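Local coordinates for viral CASP8 and FADD-like apoptosis regulator (Molluscum contagiosum virus subtype 1, PDB 2BBR), which blocks death-receptor-induced apoptosis by interfering with caspase-8 recruitment and activation at the death-inducing signaling complex, and suppresses host NF-kappa-B activation, at residues V101-E106 / L167-Q172. Numbering follows the deposited sequence.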
loop_
_atom_site.group_PDB
_atom_site.type_symbol
_atom_site.label_atom_id
_atom_site.label_comp_id
_atom_site.label_asym_id
_atom_site.label_seq_id
_atom_site.Cartn_x
_atom_site.Cartn_y
_atom_site.Cartn_z
ATOM N N VAL A 101 -2.452 1.109 -2.800
ATOM C CA VAL A 101 -1.564 0.572 -3.824
ATOM C C VAL A 101 -2.386 0.084 -5.013
ATOM O O VAL A 101 -2.071 0.389 -6.167
ATOM C CB VAL A 101 -0.717 -0.606 -3.294
ATOM C CG1 VAL A 101 -0.010 -1.301 -4.454
ATOM C CG2 VAL A 101 0.309 -0.097 -2.285
ATOM N N CYS A 102 -3.445 -0.664 -4.733
ATOM C CA CYS A 102 -4.272 -1.197 -5.802
ATOM C C CYS A 102 -4.956 -0.119 -6.632
ATOM O O CYS A 102 -5.023 -0.232 -7.856
ATOM C CB CYS A 102 -5.291 -2.175 -5.226
ATOM S SG CYS A 102 -4.495 -3.680 -4.609
ATOM N N VAL A 103 -5.460 0.922 -5.980
ATOM C CA VAL A 103 -6.104 2.009 -6.703
ATOM C C VAL A 103 -5.071 2.691 -7.598
ATOM O O VAL A 103 -5.361 3.029 -8.750
ATOM C CB VAL A 103 -6.723 3.030 -5.723
ATOM C CG1 VAL A 103 -7.137 4.297 -6.458
ATOM C CG2 VAL A 103 -7.926 2.409 -5.043
ATOM N N GLY A 104 -3.861 2.871 -7.080
ATOM C CA GLY A 104 -2.821 3.502 -7.868
ATOM C C GLY A 104 -2.521 2.737 -9.145
ATOM O O GLY A 104 -2.183 3.335 -10.165
ATOM N N GLU A 105 -2.636 1.415 -9.096
ATOM C CA GLU A 105 -2.364 0.595 -10.272
ATOM C C GLU A 105 -3.516 0.597 -11.277
ATOM O O GLU A 105 -3.373 0.076 -12.386
ATOM C CB GLU A 105 -2.037 -0.840 -9.852
ATOM C CG GLU A 105 -0.770 -0.964 -9.015
ATOM C CD GLU A 105 0.440 -0.351 -9.694
ATOM O OE1 GLU A 105 0.976 0.649 -9.172
ATOM O OE2 GLU A 105 0.855 -0.869 -10.754
ATOM N N GLU A 106 -4.653 1.178 -10.899
ATOM C CA GLU A 106 -5.818 1.253 -11.783
ATOM C C GLU A 106 -5.904 2.613 -12.462
ATOM O O GLU A 106 -6.850 2.898 -13.203
ATOM C CB GLU A 106 -7.105 1.009 -10.994
ATOM C CG GLU A 106 -7.229 -0.390 -10.421
ATOM C CD GLU A 106 -7.316 -1.461 -11.494
ATOM O OE1 GLU A 106 -7.256 -2.657 -11.140
ATOM O OE2 GLU A 106 -7.449 -1.112 -12.688
ATOM N N LEU A 167 -15.796 7.067 -10.787
ATOM C CA LEU A 167 -16.733 6.746 -9.723
ATOM C C LEU A 167 -16.508 5.349 -9.157
ATOM O O LEU A 167 -16.886 5.071 -8.017
ATOM C CB LEU A 167 -18.173 6.898 -10.228
ATOM C CG LEU A 167 -18.688 8.338 -10.350
ATOM C CD1 LEU A 167 -17.775 9.164 -11.239
ATOM C CD2 LEU A 167 -20.100 8.319 -10.908
ATOM N N ASP A 168 -15.891 4.474 -9.941
ATOM C CA ASP A 168 -15.607 3.120 -9.486
ATOM C C ASP A 168 -14.552 3.153 -8.379
ATOM O O ASP A 168 -14.696 2.486 -7.351
ATOM C CB ASP A 168 -15.130 2.254 -10.661
ATOM C CG ASP A 168 -13.893 2.812 -11.350
ATOM O OD1 ASP A 168 -13.850 4.032 -11.624
ATOM O OD2 ASP A 168 -12.971 2.017 -11.630
ATOM N N LEU A 169 -13.499 3.939 -8.585
ATOM C CA LEU A 169 -12.433 4.055 -7.597
ATOM C C LEU A 169 -12.933 4.858 -6.399
ATOM O O LEU A 169 -12.601 4.554 -5.255
ATOM C CB LEU A 169 -11.204 4.715 -8.225
ATOM C CG LEU A 169 -10.619 3.952 -9.417
ATOM C CD1 LEU A 169 -9.430 4.715 -9.979
ATOM C CD2 LEU A 169 -10.209 2.550 -9.000
ATOM N N CYS A 170 -13.728 5.889 -6.665
ATOM C CA CYS A 170 -14.303 6.697 -5.599
ATOM C C CYS A 170 -15.095 5.782 -4.668
ATOM O O CYS A 170 -14.949 5.840 -3.447
ATOM C CB CYS A 170 -15.244 7.756 -6.180
ATOM S SG CYS A 170 -16.190 8.697 -4.954
ATOM N N GLN A 171 -15.931 4.931 -5.255
ATOM C CA GLN A 171 -16.748 4.016 -4.475
ATOM C C GLN A 171 -15.912 3.087 -3.600
ATOM O O GLN A 171 -16.286 2.810 -2.462
ATOM C CB GLN A 171 -17.654 3.196 -5.392
ATOM C CG GLN A 171 -18.585 2.257 -4.646
ATOM C CD GLN A 171 -19.532 1.531 -5.573
ATOM O OE1 GLN A 171 -19.568 0.302 -5.603
ATOM N NE2 GLN A 171 -20.306 2.290 -6.339
ATOM N N GLN A 172 -14.791 2.596 -4.119
ATOM C CA GLN A 172 -13.948 1.723 -3.310
ATOM C C GLN A 172 -13.477 2.453 -2.058
ATOM O O GLN A 172 -13.425 1.871 -0.974
ATOM C CB GLN A 172 -12.726 1.259 -4.097
ATOM C CG GLN A 172 -13.018 0.295 -5.221
ATOM C CD GLN A 172 -11.746 -0.223 -5.852
ATOM O OE1 GLN A 172 -10.897 -0.796 -5.172
ATOM N NE2 GLN A 172 -11.604 -0.023 -7.157
#
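Leu169 reaches across to Val103 and Glu106 with a separate methyl for each, a compact example of how a branched side chain can join a helix and the turn after it to a second helix. Its CD1 lies 4.2 Å from Val103 CG1, while CD2 rests 4.0 Å from Glu106 CB. The CB of Leu169 points across the contact, and chi2 (179°) puts CD1 anti to CA, where it meets Val103, leaving CD2 for Glu106. The CA atoms of Val103 and Leu169, 6.7 Å apart, are the closest CA pair of the two segments. Both side chains are buried, and Leu169 also packs on Leu161 of helix 155-163, which ties this apolar part into the core of the second death effector domain.

The margin is looser and polar. Glu106, an exposed residue, gives only the aliphatic base of its side chain to Leu169; chi2 (-64°) bends the chain so that its end leads off from the leucine. Its OE2 stays 6.4 Å from Asp168 OD2, so these like charges do not meet. Gln172, partly exposed, merely skirts the valine, with OE1 4.4 Å from Val103 CG2, too distant for more than a light touch.

Such an arrangement belongs to the death fold, whose first and last helices lie side by side. Away from this seam, Val101 packs on Leu27, Phe30 and Leu31 of helix 22-31, so that helix 95-104 joins the two death effector domains as well. The chemistry implies that apolar contact does the direct joining, while Arg166, just before helix 167-187, probably neutralises Asp168 through a salt bridge and separately grips the main-chain carbonyl of Glu106, a polar tie from main chain to carboxylate.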